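Side-chain contacts in intramolecular trans-sialidase (Macrobdella decora, PDB 3SLI), which cleaves sialic acid from sialoglycoconjugates by intramolecular trans-glycosylation, releasing 2,7-anhydro-Neu5Ac: residues L103-R108 / E668-S673; E300-K305 / G464-T469; V553-I558 / V616-S621; V603-T606 / D612-S615. One frame throughout, in Å; residues are numbered along the deposited sequence.

Interaction 1: L103-R108 / E668-S673; sequences LYKGER and EKYSIS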
loop_
_atom_site.group_PDB
_atom_site.type_symbol
_atom_site.label_atom_id
_atom_site.label_comp_id
_atom_site.label_asym_id
_atom_site.label_seq_id
_atom_site.Cartn_x
_atom_site.Cartn_y
_atom_site.Cartn_z
ATOM N N LEU A 103 10.195 16.565 4.518
ATOM C CA LEU A 103 9.312 17.527 5.154
ATOM C C LEU A 103 8.137 16.837 5.829
ATOM O O LEU A 103 7.610 15.849 5.319
ATOM C CB LEU A 103 8.823 18.515 4.095
ATOM C CG LEU A 103 8.022 19.739 4.519
ATOM C CD1 LEU A 103 8.530 20.949 3.750
ATOM C CD2 LEU A 103 6.530 19.500 4.280
ATOM N N TYR A 104 7.772 17.338 7.005
ATOM C CA TYR A 104 6.659 16.812 7.787
ATOM C C TYR A 104 5.935 17.983 8.439
ATOM O O TYR A 104 6.536 18.766 9.185
ATOM C CB TYR A 104 7.169 15.863 8.856
ATOM C CG TYR A 104 6.086 15.298 9.741
ATOM C CD1 TYR A 104 5.109 14.438 9.228
ATOM C CD2 TYR A 104 6.068 15.574 11.106
ATOM C CE1 TYR A 104 4.147 13.860 10.063
ATOM C CE2 TYR A 104 5.115 15.004 11.948
ATOM C CZ TYR A 104 4.164 14.147 11.421
ATOM O OH TYR A 104 3.251 13.558 12.261
ATOM N N LYS A 105 4.649 18.109 8.130
ATOM C CA LYS A 105 3.821 19.186 8.648
ATOM C C LYS A 105 4.411 20.568 8.391
ATOM O O LYS A 105 4.578 21.380 9.303
ATOM C CB LYS A 105 3.501 18.951 10.122
ATOM C CG LYS A 105 2.409 17.919 10.296
ATOM C CD LYS A 105 2.392 17.355 11.682
ATOM C CE LYS A 105 1.215 16.423 11.857
ATOM N NZ LYS A 105 -0.015 17.224 12.023
ATOM N N GLY A 106 4.775 20.796 7.132
ATOM C CA GLY A 106 5.320 22.075 6.714
ATOM C C GLY A 106 6.770 22.404 7.006
ATOM O O GLY A 106 7.263 23.423 6.519
ATOM N N GLU A 107 7.470 21.569 7.769
ATOM C CA GLU A 107 8.865 21.865 8.082
ATOM C C GLU A 107 9.855 20.746 7.812
ATOM O O GLU A 107 9.503 19.564 7.881
ATOM C CB GLU A 107 8.986 22.338 9.528
ATOM C CG GLU A 107 8.163 23.585 9.800
ATOM C CD GLU A 107 8.326 24.125 11.200
ATOM O OE1 GLU A 107 8.582 23.330 12.135
ATOM O OE2 GLU A 107 8.186 25.356 11.365
ATOM N N ARG A 108 11.084 21.135 7.463
ATOM C CA ARG A 108 12.163 20.186 7.193
ATOM C C ARG A 108 12.507 19.499 8.511
ATOM O O ARG A 108 12.696 20.162 9.533
ATOM C CB ARG A 108 13.392 20.910 6.637
ATOM C CG ARG A 108 13.195 21.544 5.260
ATOM C CD ARG A 108 13.134 20.503 4.157
ATOM N NE ARG A 108 12.931 21.118 2.846
ATOM C CZ ARG A 108 13.333 20.587 1.694
ATOM N NH1 ARG A 108 13.968 19.426 1.671
ATOM N NH2 ARG A 108 13.089 21.218 0.554
ATOM N N GLU A 668 -1.049 9.422 9.607
ATOM C CA GLU A 668 -0.783 10.795 10.029
ATOM C C GLU A 668 -2.110 11.543 10.268
ATOM O O GLU A 668 -3.146 11.144 9.742
ATOM C CB GLU A 668 0.076 11.510 8.979
ATOM C CG GLU A 668 1.450 10.843 8.787
ATOM C CD GLU A 668 2.317 11.476 7.704
ATOM O OE1 GLU A 668 2.020 12.594 7.243
ATOM O OE2 GLU A 668 3.324 10.845 7.319
ATOM N N LYS A 669 -2.072 12.596 11.086
ATOM C CA LYS A 669 -3.254 13.396 11.424
ATOM C C LYS A 669 -2.957 14.856 11.114
ATOM O O LYS A 669 -1.842 15.323 11.352
ATOM C CB LYS A 669 -3.558 13.320 12.924
ATOM C CG LYS A 669 -3.757 11.941 13.517
ATOM C CD LYS A 669 -3.840 12.084 15.030
ATOM C CE LYS A 669 -4.134 10.772 15.724
ATOM N NZ LYS A 669 -4.281 10.978 17.191
ATOM N N TYR A 670 -3.970 15.591 10.664
ATOM C CA TYR A 670 -3.817 17.001 10.320
ATOM C C TYR A 670 -5.045 17.795 10.741
ATOM O O TYR A 670 -6.173 17.308 10.624
ATOM C CB TYR A 670 -3.630 17.158 8.803
ATOM C CG TYR A 670 -2.374 16.520 8.248
ATOM C CD1 TYR A 670 -1.152 17.182 8.329
ATOM C CD2 TYR A 670 -2.403 15.253 7.650
ATOM C CE1 TYR A 670 0.014 16.604 7.834
ATOM C CE2 TYR A 670 -1.238 14.664 7.150
ATOM C CZ TYR A 670 -0.035 15.353 7.249
ATOM O OH TYR A 670 1.129 14.816 6.753
ATOM N N SER A 671 -4.830 18.995 11.270
ATOM C CA SER A 671 -5.943 19.850 11.671
ATOM C C SER A 671 -6.390 20.662 10.449
ATOM O O SER A 671 -5.616 20.836 9.497
ATOM C CB SER A 671 -5.536 20.797 12.818
ATOM O OG SER A 671 -4.550 21.743 12.416
ATOM N N ILE A 672 -7.622 21.169 10.471
ATOM C CA ILE A 672 -8.115 21.971 9.355
ATOM C C ILE A 672 -7.238 23.218 9.242
ATOM O O ILE A 672 -6.947 23.681 8.140
ATOM C CB ILE A 672 -9.618 22.345 9.516
ATOM C CG1 ILE A 672 -10.474 21.072 9.511
ATOM C CG2 ILE A 672 -10.074 23.272 8.376
ATOM C CD1 ILE A 672 -10.316 20.203 8.263
ATOM N N SER A 673 -6.777 23.720 10.384
ATOM C CA SER A 673 -5.898 24.888 10.425
ATOM C C SER A 673 -4.647 24.616 9.570
ATOM O O SER A 673 -4.252 25.442 8.739
ATOM C CB SER A 673 -5.494 25.158 11.878
ATOM O OG SER A 673 -4.623 26.263 12.004
HETATM O O HOH W 1 0.534 12.868 12.541
HETATM O O HOH W 2 3.334 16.427 6.422
#
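Lys105 starts out with CG on the far side from its carbonyl carbon (chi1 -78°), runs almost straight to CE and then bends at its last torsion (chi4 -77°), which carries the ammonium onto the backbone of Lys669. Lys105 NZ donates to Lys669 O at 2.7 Å, arriving in the carbonyl plane, and also forms a salt bridge with Glu674. On its way the lysine chain does apolar work. Its CG passes Tyr670 CE1 at 3.7 Å, and its CD lies over the rim of one face of the Tyr104 ring. That ring presents an edge to Glu668: Tyr104 CE1 is 3.8 Å from Glu668 OE1, with the ring and carboxylate planes nearly perpendicular at 84°.

Tyr104 to Glu107 form a type I' turn, the tip of a tight hairpin in the N-terminal lectin-like domain. It docks against strand 665-670, an outer strand of a small antiparallel sheet near the end of the chain. Two waters complete the join. One lies between Tyr104 OH, at 2.8 Å, and the backbone N of Lys669. The other accepts from Lys105 N at 2.7 Å and donates to Tyr670 OH. Glu668 OE2 also has partners outside the contact, a salt bridge with Arg101 and a hydrogen bond with Tyr648.

Interaction 2: E300-K305 / G464-T469; sequences EDKLTK and GKQIST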
loop_
_atom_site.group_PDB
_atom_site.type_symbol
_atom_site.label_atom_id
_atom_site.label_comp_id
_atom_site.label_asym_id
_atom_site.label_seq_id
_atom_site.Cartn_x
_atom_site.Cartn_y
_atom_site.Cartn_z
ATOM N N GLU A 300 -20.132 1.824 7.117
ATOM C CA GLU A 300 -20.974 1.765 8.307
ATOM C C GLU A 300 -22.427 2.152 7.989
ATOM O O GLU A 300 -22.689 3.096 7.238
ATOM C CB GLU A 300 -20.470 2.695 9.418
ATOM C CG GLU A 300 -21.272 2.517 10.726
ATOM C CD GLU A 300 -21.172 3.679 11.704
ATOM O OE1 GLU A 300 -20.501 4.691 11.409
ATOM O OE2 GLU A 300 -21.798 3.584 12.783
ATOM N N ASP A 301 -23.369 1.389 8.525
ATOM C CA ASP A 301 -24.777 1.716 8.363
ATOM C C ASP A 301 -25.077 2.428 9.676
ATOM O O ASP A 301 -25.241 1.775 10.713
ATOM C CB ASP A 301 -25.624 0.450 8.245
ATOM C CG ASP A 301 -27.108 0.751 8.044
ATOM O OD1 ASP A 301 -27.614 1.751 8.598
ATOM O OD2 ASP A 301 -27.769 -0.024 7.328
ATOM N N LYS A 302 -25.100 3.757 9.647
ATOM C CA LYS A 302 -25.355 4.540 10.859
ATOM C C LYS A 302 -26.691 4.282 11.537
ATOM O O LYS A 302 -26.840 4.541 12.727
ATOM C CB LYS A 302 -25.174 6.033 10.599
ATOM C CG LYS A 302 -23.737 6.408 10.279
ATOM C CD LYS A 302 -23.480 7.881 10.510
ATOM C CE LYS A 302 -22.044 8.229 10.188
ATOM N NZ LYS A 302 -21.778 7.959 8.747
ATOM N N LEU A 303 -27.657 3.770 10.781
ATOM C CA LEU A 303 -28.968 3.470 11.333
ATOM C C LEU A 303 -28.926 2.229 12.237
ATOM O O LEU A 303 -29.528 2.220 13.309
ATOM C CB LEU A 303 -29.990 3.306 10.199
ATOM C CG LEU A 303 -30.635 4.581 9.606
ATOM C CD1 LEU A 303 -29.763 5.815 9.798
ATOM C CD2 LEU A 303 -30.970 4.380 8.128
ATOM N N THR A 304 -28.169 1.212 11.836
ATOM C CA THR A 304 -28.070 -0.027 12.608
ATOM C C THR A 304 -26.740 -0.183 13.349
ATOM O O THR A 304 -26.580 -1.091 14.165
ATOM C CB THR A 304 -28.238 -1.248 11.693
ATOM O OG1 THR A 304 -27.234 -1.219 10.669
ATOM C CG2 THR A 304 -29.609 -1.245 11.037
ATOM N N LYS A 305 -25.798 0.707 13.051
ATOM C CA LYS A 305 -24.450 0.715 13.629
ATOM C C LYS A 305 -23.606 -0.460 13.142
ATOM O O LYS A 305 -22.450 -0.617 13.559
ATOM C CB LYS A 305 -24.486 0.759 15.164
ATOM C CG LYS A 305 -25.242 1.955 15.754
ATOM C CD LYS A 305 -24.693 3.289 15.266
ATOM C CE LYS A 305 -25.598 4.450 15.690
ATOM N NZ LYS A 305 -25.350 5.688 14.881
ATOM N N GLY A 464 -17.142 3.016 1.564
ATOM C CA GLY A 464 -18.402 3.110 0.847
ATOM C C GLY A 464 -19.119 4.360 1.328
ATOM O O GLY A 464 -18.543 5.168 2.076
ATOM N N LYS A 465 -20.395 4.499 0.983
ATOM C CA LYS A 465 -21.150 5.679 1.390
ATOM C C LYS A 465 -22.641 5.390 1.656
ATOM O O LYS A 465 -23.250 4.564 0.976
ATOM C CB LYS A 465 -20.999 6.761 0.307
ATOM C CG LYS A 465 -21.892 7.997 0.444
ATOM C CD LYS A 465 -21.574 8.840 1.670
ATOM C CE LYS A 465 -20.195 9.454 1.612
ATOM N NZ LYS A 465 -19.942 10.304 2.825
ATOM N N GLN A 466 -23.187 6.001 2.707
ATOM C CA GLN A 466 -24.606 5.862 3.027
ATOM C C GLN A 466 -25.232 7.247 2.866
ATOM O O GLN A 466 -24.728 8.231 3.428
ATOM C CB GLN A 466 -24.833 5.342 4.457
ATOM C CG GLN A 466 -26.323 5.289 4.835
ATOM C CD GLN A 466 -26.611 4.616 6.168
ATOM O OE1 GLN A 466 -27.435 3.694 6.250
ATOM N NE2 GLN A 466 -25.976 5.100 7.226
ATOM N N ILE A 467 -26.295 7.337 2.069
ATOM C CA ILE A 467 -26.982 8.615 1.839
ATOM C C ILE A 467 -27.668 9.027 3.137
ATOM O O ILE A 467 -28.422 8.246 3.725
ATOM C CB ILE A 467 -28.029 8.510 0.693
ATOM C CG1 ILE A 467 -27.362 7.978 -0.582
ATOM C CG2 ILE A 467 -28.667 9.876 0.426
ATOM C CD1 ILE A 467 -28.291 7.870 -1.789
ATOM N N SER A 468 -27.407 10.247 3.585
ATOM C CA SER A 468 -27.978 10.721 4.836
ATOM C C SER A 468 -29.277 11.498 4.696
ATOM O O SER A 468 -30.057 11.569 5.645
ATOM C CB SER A 468 -26.962 11.581 5.580
ATOM O OG SER A 468 -26.754 12.798 4.897
ATOM N N THR A 469 -29.523 12.063 3.520
ATOM C CA THR A 469 -30.729 12.850 3.327
ATOM C C THR A 469 -31.408 12.665 1.963
ATOM O O THR A 469 -30.814 12.132 1.017
ATOM C CB THR A 469 -30.438 14.346 3.605
ATOM O OG1 THR A 469 -31.659 15.094 3.561
ATOM C CG2 THR A 469 -29.466 14.904 2.589
#
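Gln466 reaches straight across to the loop at Asp301 and Lys302, and nearly all of the contact depends on this one side chain. It leaves strand 462-466 fully extended (chi1 176°, chi2 172°), which puts its amide between the Asp301 carboxylate and the start of the Lys302 backbone. The amide is probably turned over in the model, so the identities of its two end atoms are uncertain. As deposited, Gln466 OE1 is 3.1 Å from Asp301 OD1 and Gln466 NE2 is 2.9 Å from Lys302 N. The amide and carboxylate planes stand almost at right angles, 86° apart.

This is the compact part. Asp301 is buried, also touching Leu476 and His496, and its OD1 accepts from Leu303 N at 3.0 Å, forming an Asx turn; Thr304 N adds a weak bond to the same oxygen. The loop follows strand 292-300, which runs parallel to 462-466 in a mixed sheet of the propeller domain, with Gly464 hydrogen-bonded to Leu298 through the backbone.

Toward solvent the contact thins out. Leu303, an exposed residue, only brushes the amide with CD2, and Lys302, exposed as well, offers just the base of its chain, CB lying against the end of the amide.

With the amide reversed, its nitrogen would face the Asp301 carboxylate and its oxygen the Lys302 N-H, a complementary pairing that may tie the Asx turn to the strand.

Interaction 3: V553-I558 / V616-S621; sequences VPLQGI and VEWKYS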
loop_
_atom_site.group_PDB
_atom_site.type_symbol
_atom_site.label_atom_id
_atom_site.label_comp_id
_atom_site.label_asym_id
_atom_site.label_seq_id
_atom_site.Cartn_x
_atom_site.Cartn_y
_atom_site.Cartn_z
ATOM N N VAL A 553 -16.664 14.352 -16.345
ATOM C CA VAL A 553 -16.146 15.701 -16.547
ATOM C C VAL A 553 -14.804 15.739 -15.817
ATOM O O VAL A 553 -14.724 15.365 -14.643
ATOM C CB VAL A 553 -17.071 16.785 -15.937
ATOM C CG1 VAL A 553 -16.451 18.171 -16.118
ATOM C CG2 VAL A 553 -18.444 16.740 -16.593
ATOM N N PRO A 554 -13.723 16.114 -16.522
ATOM C CA PRO A 554 -12.397 16.180 -15.895
ATOM C C PRO A 554 -12.400 17.131 -14.708
ATOM O O PRO A 554 -13.054 18.179 -14.736
ATOM C CB PRO A 554 -11.516 16.720 -17.023
ATOM C CG PRO A 554 -12.158 16.134 -18.239
ATOM C CD PRO A 554 -13.627 16.397 -17.964
ATOM N N LEU A 555 -11.720 16.730 -13.643
ATOM C CA LEU A 555 -11.615 17.552 -12.452
ATOM C C LEU A 555 -10.489 18.550 -12.738
ATOM O O LEU A 555 -9.302 18.229 -12.641
ATOM C CB LEU A 555 -11.313 16.673 -11.232
ATOM C CG LEU A 555 -11.098 17.384 -9.899
ATOM C CD1 LEU A 555 -12.147 18.430 -9.711
ATOM C CD2 LEU A 555 -11.126 16.365 -8.766
ATOM N N GLN A 556 -10.886 19.751 -13.138
ATOM C CA GLN A 556 -9.972 20.829 -13.495
ATOM C C GLN A 556 -9.005 21.274 -12.395
ATOM O O GLN A 556 -9.420 21.564 -11.277
ATOM C CB GLN A 556 -10.795 22.042 -13.940
ATOM C CG GLN A 556 -10.153 22.869 -15.034
ATOM C CD GLN A 556 -9.910 22.060 -16.307
ATOM O OE1 GLN A 556 -8.770 21.906 -16.746
ATOM N NE2 GLN A 556 -10.984 21.525 -16.894
ATOM N N GLY A 557 -7.718 21.327 -12.718
ATOM C CA GLY A 557 -6.737 21.799 -11.751
ATOM C C GLY A 557 -6.039 20.819 -10.823
ATOM O O GLY A 557 -5.139 21.218 -10.076
ATOM N N ILE A 558 -6.473 19.566 -10.808
ATOM C CA ILE A 558 -5.832 18.565 -9.957
ATOM C C ILE A 558 -5.142 17.564 -10.879
ATOM O O ILE A 558 -5.767 16.661 -11.429
ATOM C CB ILE A 558 -6.847 17.885 -9.001
ATOM C CG1 ILE A 558 -7.451 18.939 -8.065
ATOM C CG2 ILE A 558 -6.159 16.802 -8.172
ATOM C CD1 ILE A 558 -8.288 18.373 -6.937
ATOM N N VAL A 616 -17.931 22.464 -7.040
ATOM C CA VAL A 616 -16.930 22.379 -5.983
ATOM C C VAL A 616 -15.703 23.224 -6.322
ATOM O O VAL A 616 -15.100 23.063 -7.385
ATOM C CB VAL A 616 -16.498 20.908 -5.741
ATOM C CG1 VAL A 616 -15.406 20.835 -4.683
ATOM C CG2 VAL A 616 -17.691 20.077 -5.316
ATOM N N GLU A 617 -15.371 24.158 -5.438
ATOM C CA GLU A 617 -14.200 25.010 -5.614
ATOM C C GLU A 617 -13.036 24.417 -4.807
ATOM O O GLU A 617 -13.078 24.398 -3.573
ATOM C CB GLU A 617 -14.485 26.428 -5.106
ATOM C CG GLU A 617 -13.260 27.344 -5.152
ATOM C CD GLU A 617 -13.398 28.602 -4.307
ATOM O OE1 GLU A 617 -14.411 28.751 -3.583
ATOM O OE2 GLU A 617 -12.471 29.442 -4.362
ATOM N N TRP A 618 -12.018 23.903 -5.489
ATOM C CA TRP A 618 -10.863 23.329 -4.801
ATOM C C TRP A 618 -9.947 24.480 -4.386
ATOM O O TRP A 618 -8.962 24.801 -5.055
ATOM C CB TRP A 618 -10.172 22.298 -5.701
ATOM C CG TRP A 618 -11.093 21.154 -6.022
ATOM C CD1 TRP A 618 -11.832 20.988 -7.157
ATOM C CD2 TRP A 618 -11.428 20.049 -5.161
ATOM N NE1 TRP A 618 -12.610 19.859 -7.055
ATOM C CE2 TRP A 618 -12.379 19.261 -5.844
ATOM C CE3 TRP A 618 -11.018 19.656 -3.878
ATOM C CZ2 TRP A 618 -12.930 18.094 -5.290
ATOM C CZ3 TRP A 618 -11.567 18.498 -3.323
ATOM C CH2 TRP A 618 -12.514 17.731 -4.032
ATOM N N LYS A 619 -10.299 25.085 -3.256
ATOM C CA LYS A 619 -9.612 26.254 -2.726
ATOM C C LYS A 619 -8.258 26.062 -2.054
ATOM O O LYS A 619 -7.406 26.946 -2.127
ATOM C CB LYS A 619 -10.549 26.989 -1.763
ATOM C CG LYS A 619 -10.094 28.370 -1.367
ATOM C CD LYS A 619 -11.132 29.040 -0.490
ATOM C CE LYS A 619 -10.796 30.498 -0.269
ATOM N NZ LYS A 619 -11.789 31.134 0.641
ATOM N N TYR A 620 -8.063 24.925 -1.394
ATOM C CA TYR A 620 -6.814 24.665 -0.676
ATOM C C TYR A 620 -6.130 23.364 -1.087
ATOM O O TYR A 620 -6.796 22.396 -1.452
ATOM C CB TYR A 620 -7.087 24.587 0.839
ATOM C CG TYR A 620 -7.748 25.806 1.436
ATOM C CD1 TYR A 620 -6.998 26.939 1.746
ATOM C CD2 TYR A 620 -9.124 25.827 1.700
ATOM C CE1 TYR A 620 -7.594 28.068 2.305
ATOM C CE2 TYR A 620 -9.734 26.952 2.264
ATOM C CZ TYR A 620 -8.957 28.071 2.562
ATOM O OH TYR A 620 -9.511 29.195 3.136
ATOM N N SER A 621 -4.799 23.360 -1.041
ATOM C CA SER A 621 -4.013 22.161 -1.320
ATOM C C SER A 621 -2.902 22.160 -0.281
ATOM O O SER A 621 -2.346 23.213 0.040
ATOM C CB SER A 621 -3.433 22.131 -2.742
ATOM O OG SER A 621 -2.526 23.189 -2.978
#
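Ile558 sets its CD1 methyl over one face of the Trp618 indole, 4.1 Å from the centroid of the five-membered ring and 16° off the ring normal, a CH-pi contact. An extended side chain (chi2 -171°) delivers that methyl to the ring. Leu555 comes in obliquely beside it, its CD1 lying 3.6 Å from Trp618 CD1. Val616, two residues before the tryptophan on its own strand, puts CG1 3.6 Å above the plane of the opposite face, so aliphatic groups lie over both faces of the indole, each offset toward the rim. Trp599, Ile582 and Leu584 also pack on Trp618, Trp599 reaching Ile558 as well, while Tyr529 touches Leu555 and Val616.

Behind these atoms, Leu555 to Ile558 form a type II turn, which lets both of its end residues aim at the same ring. On the other side Trp618 sits at the centre of an inverse gamma turn, directly before the classic bulge that Lys619 and Tyr620 make opposite Ile600. The contact thus joins two successive four-stranded antiparallel sheets of the propeller domain, from the turn after edge strand 553-554 to edge strand 614-623.

Between these segments the contact is aliphatic against indole and rests on dispersion and shape.

Interaction 4: V603-T606 / D612-S615; sequences VNDT and DKYS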
loop_
_atom_site.group_PDB
_atom_site.type_symbol
_atom_site.label_atom_id
_atom_site.label_comp_id
_atom_site.label_asym_id
_atom_site.label_seq_id
_atom_site.Cartn_x
_atom_site.Cartn_y
_atom_site.Cartn_z
ATOM N N VAL A 603 -18.209 23.330 -1.414
ATOM C CA VAL A 603 -19.408 23.126 -2.223
ATOM C C VAL A 603 -20.206 24.420 -2.374
ATOM O O VAL A 603 -20.574 25.055 -1.384
ATOM C CB VAL A 603 -20.321 22.029 -1.611
ATOM C CG1 VAL A 603 -21.628 21.911 -2.409
ATOM C CG2 VAL A 603 -19.588 20.685 -1.574
ATOM N N ASN A 604 -20.450 24.813 -3.620
ATOM C CA ASN A 604 -21.208 26.023 -3.915
ATOM C C ASN A 604 -22.486 25.652 -4.653
ATOM O O ASN A 604 -22.505 24.722 -5.462
ATOM C CB ASN A 604 -20.402 26.987 -4.802
ATOM C CG ASN A 604 -19.218 27.602 -4.080
ATOM O OD1 ASN A 604 -19.365 28.560 -3.327
ATOM N ND2 ASN A 604 -18.034 27.058 -4.318
ATOM N N ASP A 605 -23.570 26.340 -4.328
ATOM C CA ASP A 605 -24.831 26.109 -5.005
ATOM C C ASP A 605 -24.792 27.125 -6.152
ATOM O O ASP A 605 -24.681 28.333 -5.919
ATOM C CB ASP A 605 -26.005 26.383 -4.061
ATOM C CG ASP A 605 -27.333 25.977 -4.659
ATOM O OD1 ASP A 605 -27.570 26.291 -5.848
ATOM O OD2 ASP A 605 -28.135 25.338 -3.945
ATOM N N THR A 606 -24.832 26.628 -7.384
ATOM C CA THR A 606 -24.759 27.485 -8.567
ATOM C C THR A 606 -26.054 28.208 -8.901
ATOM O O THR A 606 -26.047 29.174 -9.660
ATOM C CB THR A 606 -24.354 26.685 -9.814
ATOM O OG1 THR A 606 -25.353 25.693 -10.087
ATOM C CG2 THR A 606 -23.005 26.007 -9.604
ATOM N N ASP A 612 -26.379 20.055 -12.503
ATOM C CA ASP A 612 -25.569 21.272 -12.492
ATOM C C ASP A 612 -25.807 22.121 -11.248
ATOM O O ASP A 612 -25.303 23.242 -11.151
ATOM C CB ASP A 612 -25.844 22.105 -13.749
ATOM C CG ASP A 612 -25.462 21.381 -15.026
ATOM O OD1 ASP A 612 -24.259 21.094 -15.222
ATOM O OD2 ASP A 612 -26.370 21.095 -15.835
ATOM N N LYS A 613 -26.555 21.581 -10.288
ATOM C CA LYS A 613 -26.869 22.312 -9.066
ATOM C C LYS A 613 -25.654 22.748 -8.253
ATOM O O LYS A 613 -25.583 23.896 -7.806
ATOM C CB LYS A 613 -27.816 21.497 -8.182
ATOM C CG LYS A 613 -28.239 22.197 -6.894
ATOM C CD LYS A 613 -29.392 21.450 -6.237
ATOM C CE LYS A 613 -29.768 22.029 -4.885
ATOM N NZ LYS A 613 -30.227 23.443 -4.970
ATOM N N TYR A 614 -24.687 21.848 -8.085
ATOM C CA TYR A 614 -23.502 22.154 -7.292
ATOM C C TYR A 614 -22.186 22.239 -8.057
ATOM O O TYR A 614 -21.971 21.543 -9.047
ATOM C CB TYR A 614 -23.349 21.138 -6.152
ATOM C CG TYR A 614 -24.523 21.079 -5.196
ATOM C CD1 TYR A 614 -24.703 22.058 -4.219
ATOM C CD2 TYR A 614 -25.436 20.029 -5.254
ATOM C CE1 TYR A 614 -25.766 21.990 -3.321
ATOM C CE2 TYR A 614 -26.498 19.949 -4.363
ATOM C CZ TYR A 614 -26.657 20.927 -3.397
ATOM O OH TYR A 614 -27.686 20.819 -2.486
ATOM N N SER A 615 -21.291 23.066 -7.534
ATOM C CA SER A 615 -19.969 23.261 -8.098
ATOM C C SER A 615 -18.994 23.254 -6.930
ATOM O O SER A 615 -19.225 23.926 -5.924
ATOM C CB SER A 615 -19.892 24.605 -8.816
ATOM O OG SER A 615 -18.608 24.794 -9.380
HETATM O O HOH W 3 -29.814 25.779 -7.012
#
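Asn604 and Ser615 form a hydrogen-bonded antiparallel pair near the end of the beta hairpin 596-605/614-623. Asn604 N gives to Ser615 O at 2.8 Å, and Ser615 N returns a bond to Asn604 O at 2.9 Å. Asp605 and Tyr614 follow as a non-hydrogen-bonded pair, and Thr606 N closes the ladder on Lys613 O at 2.9 Å. This is an outer edge of a four-stranded antiparallel sheet in the propeller domain.

On the Asp605 and Tyr614 face, the lysine chain bends at its last torsion (chi4 62°) to bring Lys613 NZ within 3.0 Å of Asp605 OD2. In this salt bridge the ammonium meets the oxygen on its syn side, 21° out of the carboxylate plane. A water spans the same two groups, donating to Asp605 OD1, which also accepts from Gly607 N. Val603 CG1 packs 3.6 Å from Tyr614 CD1, while the backbone oxygen of Asn604 lies at the edge of that ring.

Thr606 OG1 lies 2.7 Å from Asp612 O and close to Lys613 O; Asn608 ND2 is hydrogen-bonded to it too. The other branch of the threonine, CG2, rests 3.5 Å from Ser615 CB.

In the fold
Interactions 3 and 4 share strand 614-623, with centres about 13 Å apart, and touch directly where Glu617 CB packs 3.7 Å from Asn604 ND2. Interaction 4 pairs that strand with its hairpin neighbour at the hairpin end, where strand 614-623 begins; interaction 3 uses the next part of it to meet the preceding sheet. Interaction 2 is separate, its nearest atoms about 8 Å from interaction 4 and about 13 Å from interaction 3. Interaction 1 spans the longest sequence separation, and the other three are nested in the loop it closes; its nearest atoms come within about 7 Å of interaction 3. None of the four includes the bound 2,7-anhydro-Neu5Ac.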